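Side-chain contacts in kirola (Actinidia deliciosa, PDB 4IGV), which is a kiwifruit allergen of the ripening-related branch of the Bet v 1-like family and probably binds small hydrophobic ligands: residues Val19-Phe24 with Glu74-Glu79; Lys97-Ile102 with Asn131-Phe136. All blocks are in the same frame, centred on the assembly; numbering follows the deposited sequence.

Interaction 1: residues Val19-Phe24 with Glu74-Glu79; sequences VFYEIF and EAIDEE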
ATOM      1  N   VAL A  19      -8.252 -12.981   2.298  1.00 17.80           N
ATOM      2  CA  VAL A  19      -7.169 -12.830   3.248  1.00 17.27           C
ATOM      3  C   VAL A  19      -6.300 -11.599   2.920  1.00 16.34           C
ATOM      4  O   VAL A  19      -5.931 -10.846   3.802  1.00 15.76           O
ATOM      5  CB  VAL A  19      -6.348 -14.105   3.323  1.00 18.88           C
ATOM      6  CG1 VAL A  19      -5.316 -13.960   4.390  1.00 20.62           C
ATOM      7  CG2 VAL A  19      -7.260 -15.296   3.623  1.00 22.50           C
ATOM      8  N   PHE A  20      -6.089 -11.310   1.650  1.00 14.00           N
ATOM      9  CA  PHE A  20      -5.301 -10.161   1.281  1.00 12.93           C
ATOM     10  C   PHE A  20      -5.974  -8.893   1.743  1.00 13.16           C
ATOM     11  O   PHE A  20      -5.366  -7.991   2.300  1.00 13.19           O
ATOM     12  CB  PHE A  20      -5.118 -10.170  -0.240  1.00 14.65           C
ATOM     13  CG  PHE A  20      -3.950  -9.386  -0.690  1.00 17.65           C
ATOM     14  CD1 PHE A  20      -2.742  -9.996  -0.916  1.00 14.99           C
ATOM     15  CD2 PHE A  20      -4.039  -7.990  -0.838  1.00 19.74           C
ATOM     16  CE1 PHE A  20      -1.633  -9.276  -1.359  1.00 22.38           C
ATOM     17  CE2 PHE A  20      -2.956  -7.233  -1.266  1.00 22.58           C
ATOM     18  CZ  PHE A  20      -1.717  -7.877  -1.502  1.00 21.12           C
ATOM     19  N   TYR A  21      -7.290  -8.809   1.513  1.00 12.84           N
ATOM     20  CA  TYR A  21      -8.010  -7.642   2.001  1.00 12.52           C
ATOM     21  C   TYR A  21      -8.053  -7.550   3.518  1.00 11.55           C
ATOM     22  O   TYR A  21      -7.942  -6.459   4.065  1.00 12.44           O
ATOM     23  CB  TYR A  21      -9.419  -7.567   1.407  1.00 13.57           C
ATOM     24  CG  TYR A  21     -10.081  -6.211   1.650  1.00 14.01           C
ATOM     25  CD1 TYR A  21      -9.573  -5.044   1.122  1.00 13.99           C
ATOM     26  CD2 TYR A  21     -11.167  -6.101   2.456  1.00 16.13           C
ATOM     27  CE1 TYR A  21     -10.182  -3.805   1.375  1.00 15.65           C
ATOM     28  CE2 TYR A  21     -11.810  -4.938   2.724  1.00 13.28           C
ATOM     29  CZ  TYR A  21     -11.324  -3.765   2.210  1.00 13.84           C
ATOM     30  OH  TYR A  21     -11.961  -2.557   2.460  1.00 14.53           O
ATOM     31  N   GLU A  22      -8.204  -8.657   4.188  1.00 13.50           N
ATOM     32  CA  GLU A  22      -8.141  -8.703   5.660  1.00 14.27           C
ATOM     33  C   GLU A  22      -6.856  -8.040   6.130  1.00 13.72           C
ATOM     34  O   GLU A  22      -6.845  -7.253   7.111  1.00 12.85           O
ATOM     35  CB  GLU A  22      -8.149 -10.174   6.128  1.00 17.97           C
ATOM     36  CG  GLU A  22      -7.863 -10.405   7.653  1.00 19.58           C
ATOM     37  CD  GLU A  22      -9.076 -10.047   8.401  1.00 22.16           C
ATOM     38  OE1 GLU A  22     -10.114  -9.677   7.735  1.00 20.45           O
ATOM     39  OE2 GLU A  22      -9.012 -10.276   9.654  1.00 19.96           O
ATOM     40  N   ILE A  23      -5.751  -8.397   5.495  1.00 12.53           N
ATOM     41  CA  ILE A  23      -4.452  -7.836   5.865  1.00 12.58           C
ATOM     42  C   ILE A  23      -4.441  -6.336   5.663  1.00 13.06           C
ATOM     43  O   ILE A  23      -4.057  -5.566   6.535  1.00 14.06           O
ATOM     44  CB  ILE A  23      -3.281  -8.523   5.125  1.00 13.89           C
ATOM     45  CG1 ILE A  23      -3.232  -9.979   5.557  1.00 14.19           C
ATOM     46  CG2 ILE A  23      -1.952  -7.726   5.333  1.00 13.58           C
ATOM     47  CD1 ILE A  23      -2.359 -10.853   4.602  1.00 15.57           C
ATOM     48  N   PHE A  24      -4.809  -5.867   4.482  1.00 12.49           N
ATOM     49  CA  PHE A  24      -4.718  -4.446   4.182  1.00 12.92           C
ATOM     50  C   PHE A  24      -5.704  -3.568   4.910  1.00 12.76           C
ATOM     51  O   PHE A  24      -5.420  -2.400   5.165  1.00 14.69           O
ATOM     52  CB  PHE A  24      -4.734  -4.216   2.670  1.00 13.43           C
ATOM     53  CG  PHE A  24      -3.345  -4.411   2.082  1.00 15.90           C
ATOM     54  CD1 PHE A  24      -2.880  -5.619   1.740  1.00 18.80           C
ATOM     55  CD2 PHE A  24      -2.451  -3.355   2.094  1.00 20.68           C
ATOM     56  CE1 PHE A  24      -1.582  -5.762   1.290  1.00 17.87           C
ATOM     57  CE2 PHE A  24      -1.146  -3.519   1.621  1.00 22.08           C
ATOM     58  CZ  PHE A  24      -0.746  -4.737   1.227  1.00 19.11           C
ATOM     59  N   GLU A  74      -8.168   7.118   4.143  1.00 12.66           N
ATOM     60  CA  GLU A  74      -9.121   8.104   3.638  1.00 15.16           C
ATOM     61  C   GLU A  74     -10.441   7.459   3.265  1.00 12.57           C
ATOM     62  O   GLU A  74     -11.446   8.168   3.235  1.00 13.73           O
ATOM     63  CB  GLU A  74      -8.477   8.780   2.402  1.00 19.31           C
ATOM     64  CG  GLU A  74      -9.212   9.489   1.373  1.00 27.03           C
ATOM     65  CD  GLU A  74      -8.205  10.238   0.445  1.00 29.88           C
ATOM     66  OE1 GLU A  74      -7.318  10.957   0.957  1.00 35.45           O
ATOM     67  OE2 GLU A  74      -8.405  10.196  -0.753  1.00 30.23           O
ATOM     68  N   ALA A  75     -10.432   6.212   2.836  1.00 12.32           N
ATOM     69  CA  ALA A  75     -11.627   5.546   2.337  1.00 11.36           C
ATOM     70  C   ALA A  75     -11.525   4.069   2.473  1.00 11.43           C
ATOM     71  O   ALA A  75     -10.434   3.496   2.352  1.00 11.29           O
ATOM     72  CB  ALA A  75     -11.850   5.937   0.848  1.00 12.39           C
ATOM     73  N   ILE A  76     -12.667   3.457   2.673  1.00 11.21           N
ATOM     74  CA  ILE A  76     -12.855   2.011   2.679  1.00 11.28           C
ATOM     75  C   ILE A  76     -14.104   1.670   1.932  1.00 11.63           C
ATOM     76  O   ILE A  76     -15.121   2.348   2.156  1.00 12.43           O
ATOM     77  CB  ILE A  76     -12.944   1.437   4.091  1.00 12.47           C
ATOM     78  CG1 ILE A  76     -11.604   1.585   4.770  1.00 13.53           C
ATOM     79  CG2 ILE A  76     -13.436  -0.038   4.115  1.00 16.49           C
ATOM     80  CD1 ILE A  76     -11.546   1.102   6.184  1.00 16.86           C
ATOM     81  N   ASP A  77     -14.056   0.709   1.024  1.00 11.92           N
ATOM     82  CA  ASP A  77     -15.248   0.161   0.395  1.00 13.04           C
ATOM     83  C   ASP A  77     -15.232  -1.329   0.614  1.00 12.72           C
ATOM     84  O   ASP A  77     -14.407  -2.042   0.041  1.00 12.91           O
ATOM     85  CB  ASP A  77     -15.309   0.539  -1.066  1.00 12.65           C
ATOM     86  CG  ASP A  77     -16.587   0.080  -1.706  1.00 15.72           C
ATOM     87  OD1 ASP A  77     -17.162  -0.947  -1.321  1.00 16.35           O
ATOM     88  OD2 ASP A  77     -17.056   0.776  -2.641  1.00 19.28           O
ATOM     89  N   GLU A  78     -16.051  -1.819   1.535  1.00 13.50           N
ATOM     90  CA  GLU A  78     -16.002  -3.237   1.910  1.00 14.43           C
ATOM     91  C   GLU A  78     -16.570  -4.086   0.812  1.00 16.20           C
ATOM     92  O   GLU A  78     -16.183  -5.264   0.699  1.00 18.21           O
ATOM     93  CB  GLU A  78     -16.692  -3.504   3.263  1.00 16.51           C
ATOM     94  CG  GLU A  78     -18.117  -3.182   3.341  1.00 19.09           C
ATOM     95  CD  GLU A  78     -19.169  -4.142   2.737  1.00 24.02           C
ATOM     96  OE1 GLU A  78     -18.851  -5.327   2.378  1.00 27.29           O
ATOM     97  OE2 GLU A  78     -20.379  -3.672   2.649  1.00 30.17           O
ATOM     98  N   GLU A  79     -17.424  -3.538  -0.043  1.00 16.11           N
ATOM     99  CA  GLU A  79     -18.033  -4.347  -1.109  1.00 18.53           C
ATOM    100  C   GLU A  79     -17.067  -4.641  -2.225  1.00 17.87           C
ATOM    101  O   GLU A  79     -17.054  -5.766  -2.767  1.00 21.00           O
ATOM    102  CB  GLU A  79     -19.313  -3.683  -1.628  1.00 20.75           C
ATOM    103  CG  GLU A  79     -19.975  -4.397  -2.730  1.00 28.04           C
ATOM    104  CD  GLU A  79     -20.589  -5.685  -2.266  1.00 36.15           C
ATOM    105  OE1 GLU A  79     -21.323  -5.661  -1.222  1.00 42.35           O
ATOM    106  OE2 GLU A  79     -20.371  -6.692  -2.969  1.00 43.52           O
TER
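Tyr21 joins the short helix 17-25 of a Bet v 1-like fold to the end of strand 65-77, where the chain runs into the turn that leads to strand 82-88. The helix belongs to the pair, 17-25 and 30-34, that follows the first strand. Tyr21 makes every close contact from the helix side, and the hydroxyl end of its ring does most of the touching.

The meeting of Tyr21 with Ile76 is a van der Waals contact of a hydroxyl oxygen with a methyl. The two side chains approach at a slant. Tyr21 OH lies 3.4 Å from Ile76 CG2, the short branch of the isoleucine. Ile76 holds CG2 anti to its own backbone N, and the longer CG1 arm stands anti to the carbonyl carbon (chi1 -67°). This rotamer leaves CG2 as the branch that meets Tyr21 OH. Ile76 also packs on Val83 of the next strand and on Val52. On the helix side, CG of Tyr21 is anti to the backbone N (chi1 -167°), beside the carbonyl carbon, and the ring reaches across to the strand end.

The polar part is looser. Tyr21 OH is 3.5 Å from Asp77 O, and Tyr21 CZ is 4.1 Å from the same carbonyl oxygen, which sits obliquely to the ring. No hydrogen bond crosses between residues 19-24 and 74-79. The hydroxyl is instead hydrogen-bonded to Ser82 O, beyond the turn, so this buried polar atom has a partner. That bond ties the helix to the start of strand 82-88 as well.

The turn has its own polar grip. Asp77 OD1 is hydrogen-bonded to Thr80 N, and a weak bond reaches it from Glu79 N. Tyr21 OH is 4.1 Å from Glu78 CA.

Interaction 2: residues Lys97-Ile102 with Asn131-Phe136; sequences KTFIII and NTLMNF
Leu133 of helix 131-145 meets Phe99 and Ile101 of strand 96-107 in the Bet v 1-like fold, in which a curved antiparallel sheet wraps round a long C-terminal helix. The contact is wholly apolar. Leu133 CD2 is the atom that touches both partners. It lies 3.7 Å from Phe99 CZ and 3.8 Å from Phe99 CE2, so the methyl meets the far end of the ring, at a slant to its plane. The two side chains approach from opposite directions. Ile101 adds a longer contact, with its CD1 4.2 Å from Leu133 CD2.

Leu133 has CG anti to the backbone N (chi1 -172°), which extends the side chain from the helix toward the strand. Phe99 and Ile101 are two residues apart and both point to the helix.

Further out, Tyr96 and Phe118 each make an edge-to-face ring contact with Phe99. Ile101 also packs on Phe118, Leu133 on Leu92, and Phe99 on Pro130, just before the helix begins. In the sheet, backbone hydrogen bonds to strand 82-88 fix both strand residues, Phe99 pairing with Ile87 and Ile101 with Phe85.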
ATOM      1  N   LYS A  97       3.664  16.621  -3.620  1.00 22.81           N
ATOM      2  CA  LYS A  97       2.750  17.451  -2.869  1.00 23.97           C
ATOM      3  C   LYS A  97       1.667  16.617  -2.220  1.00 22.31           C
ATOM      4  O   LYS A  97       1.306  16.817  -1.068  1.00 22.25           O
ATOM      5  CB  LYS A  97       2.098  18.479  -3.799  1.00 25.49           C
ATOM      6  CG  LYS A  97       1.204  19.462  -3.071  1.00 28.13           C
ATOM      7  CD  LYS A  97       0.785  20.573  -3.980  1.00 34.59           C
ATOM      8  CE  LYS A  97      -0.220  21.499  -3.293  1.00 37.27           C
ATOM      9  NZ  LYS A  97      -0.802  22.512  -4.216  1.00 43.19           N
ATOM     10  N   THR A  98       1.147  15.680  -2.994  1.00 21.06           N
ATOM     11  CA  THR A  98       0.125  14.762  -2.564  1.00 19.62           C
ATOM     12  C   THR A  98       0.367  13.375  -3.129  1.00 17.71           C
ATOM     13  O   THR A  98       0.933  13.223  -4.199  1.00 19.99           O
ATOM     14  CB  THR A  98      -1.292  15.192  -2.986  1.00 21.85           C
ATOM     15  OG1 THR A  98      -1.445  15.146  -4.394  1.00 26.65           O
ATOM     16  CG2 THR A  98      -1.609  16.615  -2.546  1.00 23.61           C
ATOM     17  N   PHE A  99      -0.060  12.358  -2.378  1.00 17.18           N
ATOM     18  CA  PHE A  99       0.129  10.976  -2.765  1.00 16.13           C
ATOM     19  C   PHE A  99      -0.921  10.111  -2.096  1.00 16.53           C
ATOM     20  O   PHE A  99      -1.025  10.099  -0.880  1.00 17.21           O
ATOM     21  CB  PHE A  99       1.536  10.496  -2.398  1.00 16.46           C
ATOM     22  CG  PHE A  99       2.094   9.431  -3.328  1.00 15.65           C
ATOM     23  CD1 PHE A  99       3.122   9.695  -4.140  1.00 16.88           C
ATOM     24  CD2 PHE A  99       1.528   8.149  -3.399  1.00 17.04           C
ATOM     25  CE1 PHE A  99       3.623   8.739  -4.999  1.00 17.48           C
ATOM     26  CE2 PHE A  99       2.036   7.223  -4.269  1.00 16.97           C
ATOM     27  CZ  PHE A  99       3.065   7.521  -5.036  1.00 15.90           C
ATOM     28  N   ILE A 100      -1.689   9.405  -2.921  1.00 16.34           N
ATOM     29  CA  ILE A 100      -2.738   8.498  -2.476  1.00 16.49           C
ATOM     30  C   ILE A 100      -2.466   7.124  -3.084  1.00 14.74           C
ATOM     31  O   ILE A 100      -2.062   7.010  -4.228  1.00 14.59           O
ATOM     32  CB  ILE A 100      -4.121   8.957  -2.987  1.00 18.57           C
ATOM     33  CG1 ILE A 100      -4.414  10.396  -2.516  1.00 24.90           C
ATOM     34  CG2 ILE A 100      -5.146   8.015  -2.525  1.00 24.72           C
ATOM     35  CD1 ILE A 100      -4.313  10.553  -1.224  1.00 25.84           C
ATOM     36  N   ILE A 101      -2.637   6.084  -2.278  1.00 14.15           N
ATOM     37  CA  ILE A 101      -2.470   4.713  -2.720  1.00 13.33           C
ATOM     38  C   ILE A 101      -3.764   3.970  -2.446  1.00 13.10           C
ATOM     39  O   ILE A 101      -4.261   3.947  -1.341  1.00 13.70           O
ATOM     40  CB  ILE A 101      -1.338   4.000  -1.955  1.00 14.04           C
ATOM     41  CG1 ILE A 101      -0.005   4.706  -2.263  1.00 15.53           C
ATOM     42  CG2 ILE A 101      -1.247   2.482  -2.343  1.00 14.41           C
ATOM     43  CD1 ILE A 101       1.195   4.123  -1.484  1.00 17.95           C
ATOM     44  N   ILE A 102      -4.326   3.393  -3.483  1.00 12.56           N
ATOM     45  CA  ILE A 102      -5.552   2.585  -3.391  1.00 13.26           C
ATOM     46  C   ILE A 102      -5.200   1.151  -3.634  1.00 13.53           C
ATOM     47  O   ILE A 102      -4.528   0.821  -4.636  1.00 14.11           O
ATOM     48  CB  ILE A 102      -6.604   3.025  -4.418  1.00 13.63           C
ATOM     49  CG1 ILE A 102      -6.848   4.515  -4.394  1.00 16.73           C
ATOM     50  CG2 ILE A 102      -7.901   2.267  -4.173  1.00 15.56           C
ATOM     51  CD1 ILE A 102      -7.719   4.974  -5.603  1.00 19.38           C
ATOM     52  N   ASN A 131       7.842   4.713 -10.044  1.00 21.08           N
ATOM     53  CA  ASN A 131       7.976   3.315 -10.454  1.00 21.19           C
ATOM     54  C   ASN A 131       8.607   2.432  -9.392  1.00 19.12           C
ATOM     55  O   ASN A 131       8.188   1.305  -9.204  1.00 19.16           O
ATOM     56  CB  ASN A 131       8.756   3.207 -11.782  1.00 24.19           C
ATOM     57  CG  ASN A 131       7.940   3.750 -12.942  1.00 29.40           C
ATOM     58  OD1 ASN A 131       6.920   3.157 -13.319  1.00 35.54           O
ATOM     59  ND2 ASN A 131       8.337   4.873 -13.465  1.00 36.57           N
ATOM     60  N   THR A 132       9.590   2.957  -8.683  1.00 20.53           N
ATOM     61  CA  THR A 132      10.271   2.176  -7.677  1.00 19.89           C
ATOM     62  C   THR A 132       9.301   1.823  -6.560  1.00 17.76           C
ATOM     63  O   THR A 132       9.309   0.718  -6.044  1.00 18.23           O
ATOM     64  CB  THR A 132      11.514   2.924  -7.108  1.00 22.30           C
ATOM     65  OG1 THR A 132      12.467   3.134  -8.178  1.00 29.21           O
ATOM     66  CG2 THR A 132      12.170   2.128  -6.019  1.00 25.92           C
ATOM     67  N   LEU A 133       8.409   2.747  -6.202  1.00 17.65           N
ATOM     68  CA  LEU A 133       7.426   2.457  -5.163  1.00 16.23           C
ATOM     69  C   LEU A 133       6.399   1.410  -5.635  1.00 14.83           C
ATOM     70  O   LEU A 133       5.971   0.541  -4.886  1.00 14.51           O
ATOM     71  CB  LEU A 133       6.715   3.765  -4.743  1.00 17.15           C
ATOM     72  CG  LEU A 133       5.808   3.631  -3.545  1.00 17.21           C
ATOM     73  CD1 LEU A 133       6.598   3.314  -2.241  1.00 21.88           C
ATOM     74  CD2 LEU A 133       4.908   4.850  -3.347  1.00 18.37           C
ATOM     75  N   MET A 134       6.000   1.511  -6.902  1.00 15.53           N
ATOM     76  CA  MET A 134       5.098   0.482  -7.435  1.00 15.04           C
ATOM     77  C   MET A 134       5.746  -0.895  -7.427  1.00 15.78           C
ATOM     78  O   MET A 134       5.108  -1.867  -7.024  1.00 16.04           O
ATOM     79  CB  MET A 134       4.597   0.850  -8.841  1.00 16.41           C
ATOM     80  CG  MET A 134       3.623  -0.160  -9.390  1.00 16.00           C
ATOM     81  SD  MET A 134       2.071  -0.301  -8.428  1.00 16.28           S
ATOM     82  CE  MET A 134       1.221   1.146  -9.005  1.00 17.62           C
ATOM     83  N   ASN A 135       7.006  -0.982  -7.816  1.00 16.03           N
ATOM     84  CA  ASN A 135       7.723  -2.258  -7.770  1.00 17.04           C
ATOM     85  C   ASN A 135       7.745  -2.793  -6.361  1.00 16.29           C
ATOM     86  O   ASN A 135       7.543  -3.978  -6.137  1.00 16.62           O
ATOM     87  CB  ASN A 135       9.160  -2.089  -8.279  1.00 18.19           C
ATOM     88  CG  ASN A 135       9.244  -1.744  -9.775  1.00 21.46           C
ATOM     89  OD1 ASN A 135       8.337  -2.066 -10.548  1.00 27.95           O
ATOM     90  ND2 ASN A 135      10.371  -1.110 -10.186  1.00 26.07           N
ATOM     91  N   PHE A 136       7.936  -1.911  -5.389  1.00 15.50           N
ATOM     92  CA  PHE A 136       7.949  -2.266  -3.972  1.00 15.40           C
ATOM     93  C   PHE A 136       6.626  -2.880  -3.529  1.00 14.30           C
ATOM     94  O   PHE A 136       6.556  -3.872  -2.836  1.00 14.77           O
ATOM     95  CB  PHE A 136       8.409  -1.013  -3.205  1.00 16.59           C
ATOM     96  CG  PHE A 136       8.236  -1.004  -1.705  1.00 19.71           C
ATOM     97  CD1 PHE A 136       9.278  -1.333  -0.850  1.00 25.67           C
ATOM     98  CD2 PHE A 136       7.059  -0.563  -1.181  1.00 21.39           C
ATOM     99  CE1 PHE A 136       9.091  -1.230   0.536  1.00 23.89           C
ATOM    100  CE2 PHE A 136       6.873  -0.482   0.182  1.00 26.79           C
ATOM    101  CZ  PHE A 136       7.917  -0.847   1.019  1.00 25.18           C
TER

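Interaction 1 and interaction 2 lie about 18 Å apart, centre to centre, on opposite sides of the centre of the chain. Along the sequence, both segments of interaction 1 precede those of interaction 2. Both reach the same seven-stranded antiparallel sheet, through strand 65-77 in the first and strand 96-107 in the second, with strand 82-88 between them. Each brings a different helix to that sheet: the short helix 17-25 and the long helix 131-145. These helices also meet each other, since Phe20 and Phe24 pack on Ile144. Segments 74-79 and 97-102 touch, by packing, where Glu74 OE1 lies 3.7 Å from Ile100 CD1. In both interactions, a helix packs against the same sheet.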